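Local coordinates for protein glutathione S-transferase (Burkholderia glumae, PDB 4ISD) that binds glutathione and probably catalyses conjugation of the thiol of this tripeptide to electrophilic compounds, at residues F20-S23 / A24-L28; R105-Q108 / A109-R112; A169-D172 / F173-L177. All coordinates share one frame; numbering follows the deposited sequence.

Contact 1. Residues F20-S23 / A24-L28; sequences FAMS and AFVVL. With GSH (glutathione), chain F.
The first turns of helix 19-31, the helix of the beta-alpha-beta unit in the thioredoxin-like N-terminal domain, join residues 20-23 to 24-28 and supply Phe20 to the glutathione site. Regular i to i+4 bonds run along the backbone. Ala24 N reaches Phe20 O at 3.3 Å, Phe25 N reaches Ala21 O at 3.0 Å in an almost straight line (174° at the hydrogen), and Val27 N meets Ser23 O at 3.2 Å. Val26 N binds Met22 O at 2.9 Å and has a second, weak bond to Ser23 O. Side chains add little between the two segments: Met22 CG and Val26 CG2, one turn apart, approach to 4.3 Å, forming a small apolar patch on one flank of the helix.

Phe20 is the residue that meets the ligand. With CG placed beside the backbone N (chi1 -57°), its ring lies against the gamma-glutamyl part of glutathione. Phe20 CD2 is 3.7 Å from CB1 of glutathione. Phe20 CG is likewise 3.7 Å from glutathione O11, so the aromatic ring contributes van der Waals contact beside the gamma-glutamyl carboxylate. Ser18 OG takes hydrogen bonds from the N-H groups of Phe20 and Ala21 and so ties down the start of the helix next to the pocket.

Ser23 OG stands anti to the backbone N (chi1 -173°) and is hydrogen-bonded to Asp172 OD1, which links this helix to helix 168-177. Farther round, Met22 and Val26 rest on helix 202-212, Val27 and Leu28 pack against helix 74-84, and the Phe25 ring makes edge-to-face contacts with Phe35 and Trp207.

Contact 2. Residues R105-Q108 / A109-R112; sequences RQLQ and AWIR
Leu107 and Ile111, one turn apart, form the closely packed apolar side of this contact: Leu107 CD1 lies 3.9 Å from Ile111 CD1, the two chains passing at a slant. The same Leu107 methyl also meets the rim of the Trp110 indole, near the ring plane and 4.3 Å from Trp110 CE3, so one branch serves two neighbours. Beneath them Ile111 N bonds Leu107 O at 2.9 Å, and Trp110 N bonds Gln106 O at the same length.

Gln108 and Arg112 run alongside each other on another flank, pointing the same way with their amide and guanidinium planes 78° apart. Gln108 O accepts two bonds from opposite faces of its carbonyl plane. Arg112 N makes the normal helical bond to it at 3.1 Å, whereas Arg112 NH1, 3.0 Å from Gln108 O, comes from above the plane and not on a lone pair. The arginine chain is extended from CG to NE, and a turn at chi4 (73°) brings NH1 back to this oxygen, which lies in the guanidinium plane. NH1 and Gln108 NE2 converge on Asp172 OD2, a buried acceptor shared by the two donors, while NE bonds the carboxylate oxygen O11 of glutathione and NH2 bonds Ser74 OG.

Helix 98-113 belongs to the all-helical C-terminal domain of the glutathione transferase fold, and its remaining flank faces the second subunit. Here the contact is loose. Ala109, partly exposed, is joined to Arg105 chiefly through the bond from Ala109 N to Arg105 O. Arg105 NE pairs with Glu79 of its own chain and NH1 with Glu83 of the second subunit; Gln106 OE1 accepts from Ser72 N of the second subunit.

Contact 3. Residues A169-D172 / F173-L177; sequences ADTD and FALML
Thr171 and Leu175 meet through both backbone and side chain. Of the four hydrogen bonds between the segments, Leu175 N to Thr171 O is the straightest (2.9 Å, 173° at the hydrogen). Phe173 N to Ala169 O and Ala174 N to Asp170 O each measure 2.8 Å, and Met176 N to Asp172 O 3.1 Å, which completes an unbroken i to i+4 series.

Apolar contact between the segments is slight. Thr171 CG2 and Leu175 CD1 come within 4.3 Å on the flank turned to helix 19-31, where both residues rest on Met22. A fuller contact lies inside 173-177: Leu177 CD1 sits over the centre of the Phe173 ring, 3.8 Å above its plane, a CH-pi contact between residues one helical turn apart. Phe173 turns its CG to the side opposite its N (chi1 -160°), which puts the ring beside Leu107, whereas Met176, bent at chi2 and chi3, folds its methyl toward Ile111.

These residues form helix 168-177, near the centre of the chain and in contact with three other helices. Asp170 OD2 accepts from Cys167 N, consistent with the aspartate half of the N-capping box that many glutathione transferases have at the start of this helix. Its other oxygen, OD1, takes bonds from Tyr194 OH and Val162 N.

Among the polar groups, the Asp172 side chain starts away from the next turn, and its buried carboxylate lies between helices 19-31 and 98-113. OD1 is held by Ser23, OD2 by Gln108 and Arg112; Arg112 probably favours the ionised form.

In the fold
All three contacts are single-helix turns and mostly buried, but their surroundings differ. Contact 1 belongs to the N-terminal domain, contacts 2 and 3 to the C-terminal one, and Asp172 of contact 3 binds groups of both others, joining the domains near the glutathione site. Contacts 1 and 2 touch the ligand directly, one through an aromatic ring and the other through a guanidinium group, and Phe20 packs on Arg112 where they meet. Contact 3 lies behind them as a second shell. Contact 2 alone reaches the second subunit, with charged and amide groups on that side, whereas contacts 1 and 3 share the apolar seam of Met22 with Leu175.

Contact 1. Residues F20-S23 / A24-L28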
loop_
_atom_site.group_PDB
_atom_site.type_symbol
_atom_site.label_atom_id
_atom_site.label_comp_id
_atom_site.label_asym_id
_atom_site.label_seq_id
_atom_site.Cartn_x
_atom_site.Cartn_y
_atom_site.Cartn_z
ATOM N N PHE A 20 3.985 10.304 -6.346
ATOM C CA PHE A 20 2.885 9.363 -6.409
ATOM C C PHE A 20 1.890 9.757 -7.477
ATOM O O PHE A 20 1.271 8.897 -8.103
ATOM C CB PHE A 20 2.229 9.227 -5.034
ATOM C CG PHE A 20 3.191 8.808 -3.963
ATOM C CD1 PHE A 20 3.900 7.613 -4.087
ATOM C CD2 PHE A 20 3.418 9.616 -2.851
ATOM C CE1 PHE A 20 4.809 7.217 -3.109
ATOM C CE2 PHE A 20 4.323 9.237 -1.867
ATOM C CZ PHE A 20 5.018 8.031 -1.989
ATOM N N ALA A 21 1.749 11.061 -7.682
ATOM C CA ALA A 21 0.968 11.572 -8.789
ATOM C C ALA A 21 1.599 11.043 -10.070
ATOM O O ALA A 21 0.919 10.492 -10.947
ATOM C CB ALA A 21 0.979 13.087 -8.780
ATOM N N MET A 22 2.916 11.185 -10.152
ATOM C CA MET A 22 3.661 10.770 -11.331
ATOM C C MET A 22 3.460 9.286 -11.617
ATOM O O MET A 22 3.337 8.862 -12.776
ATOM C CB MET A 22 5.135 11.072 -11.132
ATOM C CG MET A 22 6.006 10.607 -12.262
ATOM S SD MET A 22 7.686 11.182 -12.014
ATOM C CE MET A 22 8.527 9.791 -12.738
ATOM N N SER A 23 3.400 8.504 -10.550
ATOM C CA SER A 23 3.198 7.068 -10.663
ATOM C C SER A 23 1.890 6.708 -11.365
ATOM O O SER A 23 1.871 5.845 -12.249
ATOM C CB SER A 23 3.224 6.433 -9.280
ATOM O OG SER A 23 3.201 5.023 -9.404
ATOM N N ALA A 24 0.799 7.365 -10.971
ATOM C CA ALA A 24 -0.509 7.077 -11.563
ATOM C C ALA A 24 -0.541 7.540 -13.015
ATOM O O ALA A 24 -1.066 6.848 -13.897
ATOM C CB ALA A 24 -1.651 7.736 -10.755
ATOM N N PHE A 25 0.009 8.725 -13.246
ATOM C CA PHE A 25 0.124 9.264 -14.583
ATOM C C PHE A 25 0.870 8.257 -15.459
ATOM O O PHE A 25 0.517 8.058 -16.627
ATOM C CB PHE A 25 0.862 10.611 -14.545
ATOM C CG PHE A 25 1.071 11.243 -15.903
ATOM C CD1 PHE A 25 2.040 10.753 -16.777
ATOM C CD2 PHE A 25 0.319 12.343 -16.292
ATOM C CE1 PHE A 25 2.246 11.338 -18.036
ATOM C CE2 PHE A 25 0.514 12.938 -17.534
ATOM C CZ PHE A 25 1.488 12.434 -18.417
ATOM N N VAL A 26 1.904 7.623 -14.910
ATOM C CA VAL A 26 2.712 6.717 -15.730
ATOM C C VAL A 26 1.917 5.475 -16.108
ATOM O O VAL A 26 2.046 4.965 -17.223
ATOM C CB VAL A 26 4.075 6.357 -15.077
ATOM C CG1 VAL A 26 4.673 5.111 -15.713
ATOM C CG2 VAL A 26 5.043 7.546 -15.176
ATOM N N VAL A 27 1.058 5.015 -15.197
ATOM C CA VAL A 27 0.233 3.841 -15.484
ATOM C C VAL A 27 -0.689 4.096 -16.675
ATOM O O VAL A 27 -0.743 3.294 -17.618
ATOM C CB VAL A 27 -0.572 3.397 -14.254
ATOM C CG1 VAL A 27 -1.482 2.234 -14.597
ATOM C CG2 VAL A 27 0.368 3.003 -13.146
ATOM N N LEU A 28 -1.395 5.221 -16.632
ATOM C CA LEU A 28 -2.322 5.597 -17.697
ATOM C C LEU A 28 -1.587 5.682 -19.021
ATOM O O LEU A 28 -2.038 5.141 -20.036
ATOM C CB LEU A 28 -2.984 6.944 -17.383
ATOM C CG LEU A 28 -3.983 6.967 -16.219
ATOM C CD1 LEU A 28 -4.108 8.363 -15.618
ATOM C CD2 LEU A 28 -5.355 6.468 -16.685
HETATM N N1 GSH F . 0.240 6.345 -0.425
HETATM C CA1 GSH F . -0.259 7.514 -1.116
HETATM C C1 GSH F . -0.379 7.306 -2.601
HETATM O O11 GSH F . 0.359 6.487 -3.222
HETATM O O12 GSH F . -1.258 7.959 -3.227
HETATM C CB1 GSH F . 0.513 8.764 -0.779
HETATM C CG1 GSH F . -0.203 9.971 -1.405
HETATM C CD1 GSH F . 0.451 11.272 -0.902
HETATM O OE1 GSH F . 1.253 11.238 0.023
HETATM N N2 GSH F . 0.120 12.548 -1.540
HETATM C CA2 GSH F . 0.710 13.797 -1.112
HETATM C C2 GSH F . -0.346 14.710 -0.568
HETATM O O2 GSH F . -1.474 14.710 -1.024
HETATM C CB2 GSH F . 1.364 14.502 -2.265
HETATM S SG2 GSH F . 3.059 14.825 -1.848
HETATM N N3 GSH F . -0.042 15.621 0.509
HETATM C CA3 GSH F . -1.109 16.474 0.993
HETATM C C3 GSH F . -1.469 15.997 2.371
HETATM O O31 GSH F . -1.188 14.815 2.719
HETATM O O32 GSH F . -2.040 16.785 3.180
#

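Contact 2. Residues R105-Q108 / A109-R112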
loop_
_atom_site.group_PDB
_atom_site.type_symbol
_atom_site.label_atom_id
_atom_site.label_comp_id
_atom_site.label_asym_id
_atom_site.label_seq_id
_atom_site.Cartn_x
_atom_site.Cartn_y
_atom_site.Cartn_z
ATOM N N ARG A 105 4.136 -5.666 -5.630
ATOM C CA ARG A 105 3.211 -5.171 -4.628
ATOM C C ARG A 105 3.924 -4.860 -3.317
ATOM O O ARG A 105 3.700 -3.803 -2.700
ATOM C CB ARG A 105 2.092 -6.175 -4.404
ATOM C CG ARG A 105 1.019 -6.135 -5.489
ATOM C CD ARG A 105 0.076 -7.304 -5.312
ATOM N NE ARG A 105 -1.040 -7.294 -6.241
ATOM C CZ ARG A 105 -1.651 -8.396 -6.660
ATOM N NH1 ARG A 105 -1.224 -9.589 -6.243
ATOM N NH2 ARG A 105 -2.671 -8.306 -7.506
ATOM N N GLN A 106 4.789 -5.775 -2.897
ATOM C CA GLN A 106 5.664 -5.505 -1.761
ATOM C C GLN A 106 6.504 -4.230 -1.920
ATOM O O GLN A 106 6.570 -3.406 -1.004
ATOM C CB GLN A 106 6.590 -6.680 -1.510
ATOM C CG GLN A 106 7.760 -6.328 -0.618
ATOM C CD GLN A 106 8.626 -7.533 -0.323
ATOM O OE1 GLN A 106 8.528 -8.141 0.757
ATOM N NE2 GLN A 106 9.474 -7.900 -1.290
ATOM N N LEU A 107 7.151 -4.066 -3.071
ATOM C CA LEU A 107 8.028 -2.910 -3.267
ATOM C C LEU A 107 7.236 -1.588 -3.202
ATOM O O LEU A 107 7.634 -0.656 -2.484
ATOM C CB LEU A 107 8.837 -3.048 -4.565
ATOM C CG LEU A 107 9.889 -2.003 -4.975
ATOM C CD1 LEU A 107 10.844 -1.661 -3.830
ATOM C CD2 LEU A 107 10.675 -2.488 -6.206
ATOM N N GLN A 108 6.109 -1.530 -3.918
ATOM C CA GLN A 108 5.192 -0.377 -3.872
ATOM C C GLN A 108 4.777 0.022 -2.455
ATOM O O GLN A 108 4.814 1.195 -2.095
ATOM C CB GLN A 108 3.933 -0.646 -4.708
ATOM C CG GLN A 108 4.197 -0.715 -6.208
ATOM C CD GLN A 108 3.001 -0.275 -7.016
ATOM O OE1 GLN A 108 2.031 -1.029 -7.168
ATOM N NE2 GLN A 108 3.047 0.965 -7.532
ATOM N N ALA A 109 4.378 -0.957 -1.653
ATOM C CA ALA A 109 3.924 -0.686 -0.290
ATOM C C ALA A 109 5.081 -0.235 0.588
ATOM O O ALA A 109 4.931 0.639 1.455
ATOM C CB ALA A 109 3.264 -1.931 0.311
ATOM N N TRP A 110 6.234 -0.858 0.380
ATOM C CA TRP A 110 7.389 -0.546 1.196
ATOM C C TRP A 110 7.741 0.910 0.975
ATOM O O TRP A 110 7.857 1.686 1.929
ATOM C CB TRP A 110 8.571 -1.432 0.826
ATOM C CG TRP A 110 9.717 -1.305 1.780
ATOM C CD1 TRP A 110 9.661 -0.931 3.100
ATOM C CD2 TRP A 110 11.100 -1.526 1.484
ATOM N NE1 TRP A 110 10.929 -0.921 3.641
ATOM C CE2 TRP A 110 11.825 -1.286 2.668
ATOM C CE3 TRP A 110 11.786 -1.927 0.341
ATOM C CZ2 TRP A 110 13.213 -1.426 2.728
ATOM C CZ3 TRP A 110 13.153 -2.064 0.407
ATOM C CH2 TRP A 110 13.857 -1.812 1.593
ATOM N N ILE A 111 7.885 1.271 -0.298
ATOM C CA ILE A 111 8.209 2.637 -0.687
ATOM C C ILE A 111 7.242 3.627 -0.043
ATOM O O ILE A 111 7.649 4.618 0.562
ATOM C CB ILE A 111 8.185 2.773 -2.216
ATOM C CG1 ILE A 111 9.426 2.098 -2.802
ATOM C CG2 ILE A 111 8.105 4.232 -2.624
ATOM C CD1 ILE A 111 9.369 1.910 -4.285
ATOM N N ARG A 112 5.956 3.319 -0.126
ATOM C CA ARG A 112 4.936 4.221 0.354
ATOM C C ARG A 112 4.801 4.282 1.881
ATOM O O ARG A 112 4.087 5.154 2.391
ATOM C CB ARG A 112 3.598 3.812 -0.253
ATOM C CG ARG A 112 3.455 4.142 -1.725
ATOM C CD ARG A 112 2.291 3.415 -2.368
ATOM N NE ARG A 112 2.114 3.837 -3.751
ATOM C CZ ARG A 112 2.926 3.498 -4.757
ATOM N NH1 ARG A 112 3.992 2.717 -4.538
ATOM N NH2 ARG A 112 2.674 3.948 -5.987
#

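Contact 3. Residues A169-D172 / F173-L177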
loop_
_atom_site.group_PDB
_atom_site.type_symbol
_atom_site.label_atom_id
_atom_site.label_comp_id
_atom_site.label_asym_id
_atom_site.label_seq_id
_atom_site.Cartn_x
_atom_site.Cartn_y
_atom_site.Cartn_z
ATOM N N ALA A 169 6.297 -0.620 -10.387
ATOM C CA ALA A 169 7.159 -0.625 -9.201
ATOM C C ALA A 169 8.500 0.022 -9.473
ATOM O O ALA A 169 9.068 0.634 -8.570
ATOM C CB ALA A 169 7.370 -2.028 -8.688
ATOM N N ASP A 170 8.991 -0.122 -10.715
ATOM C CA ASP A 170 10.290 0.425 -11.139
ATOM C C ASP A 170 10.314 1.947 -11.178
ATOM O O ASP A 170 11.295 2.561 -10.759
ATOM C CB ASP A 170 10.718 -0.115 -12.505
ATOM C CG ASP A 170 10.984 -1.605 -12.486
ATOM O OD1 ASP A 170 11.923 -2.012 -11.761
ATOM O OD2 ASP A 170 10.264 -2.364 -13.197
ATOM N N THR A 171 9.245 2.554 -11.694
ATOM C CA THR A 171 9.118 4.012 -11.645
ATOM C C THR A 171 9.163 4.466 -10.191
ATOM O O THR A 171 9.870 5.415 -9.842
ATOM C CB THR A 171 7.780 4.493 -12.222
ATOM O OG1 THR A 171 7.542 3.856 -13.481
ATOM C CG2 THR A 171 7.795 6.003 -12.413
ATOM N N ASP A 172 8.400 3.772 -9.347
ATOM C CA ASP A 172 8.309 4.116 -7.938
ATOM C C ASP A 172 9.660 4.003 -7.265
ATOM O O ASP A 172 10.055 4.883 -6.492
ATOM C CB ASP A 172 7.310 3.196 -7.240
ATOM C CG ASP A 172 5.885 3.541 -7.579
ATOM O OD1 ASP A 172 5.674 4.630 -8.179
ATOM O OD2 ASP A 172 4.989 2.732 -7.235
ATOM N N PHE A 173 10.358 2.909 -7.569
ATOM C CA PHE A 173 11.681 2.652 -7.016
ATOM C C PHE A 173 12.661 3.738 -7.460
ATOM O O PHE A 173 13.402 4.297 -6.639
ATOM C CB PHE A 173 12.196 1.286 -7.466
ATOM C CG PHE A 173 13.283 0.737 -6.599
ATOM C CD1 PHE A 173 13.393 1.135 -5.275
ATOM C CD2 PHE A 173 14.189 -0.182 -7.100
ATOM C CE1 PHE A 173 14.380 0.628 -4.462
ATOM C CE2 PHE A 173 15.190 -0.688 -6.297
ATOM C CZ PHE A 173 15.287 -0.281 -4.971
ATOM N N ALA A 174 12.645 4.037 -8.760
ATOM C CA ALA A 174 13.578 4.992 -9.339
ATOM C C ALA A 174 13.393 6.363 -8.718
ATOM O O ALA A 174 14.379 7.018 -8.348
ATOM C CB ALA A 174 13.417 5.059 -10.836
ATOM N N LEU A 175 12.138 6.793 -8.584
ATOM C CA LEU A 175 11.852 8.044 -7.868
ATOM C C LEU A 175 12.435 8.030 -6.463
ATOM O O LEU A 175 13.130 8.969 -6.075
ATOM C CB LEU A 175 10.353 8.342 -7.815
ATOM C CG LEU A 175 9.761 8.405 -9.223
ATOM C CD1 LEU A 175 8.315 8.896 -9.235
ATOM C CD2 LEU A 175 10.646 9.261 -10.104
ATOM N N MET A 176 12.176 6.954 -5.717
ATOM C CA MET A 176 12.642 6.863 -4.326
ATOM C C MET A 176 14.156 6.854 -4.257
ATOM O O MET A 176 14.734 7.511 -3.392
ATOM C CB MET A 176 12.072 5.621 -3.633
ATOM C CG MET A 176 12.455 5.459 -2.154
ATOM S SD MET A 176 11.773 6.671 -0.971
ATOM C CE MET A 176 10.174 7.032 -1.684
ATOM N N LEU A 177 14.804 6.141 -5.186
ATOM C CA LEU A 177 16.269 6.064 -5.186
ATOM C C LEU A 177 16.959 7.421 -5.320
ATOM O O LEU A 177 18.146 7.533 -5.050
ATOM C CB LEU A 177 16.794 5.089 -6.247
ATOM C CG LEU A 177 16.485 3.612 -5.980
ATOM C CD1 LEU A 177 16.833 2.765 -7.197
ATOM C CD2 LEU A 177 17.200 3.107 -4.723
#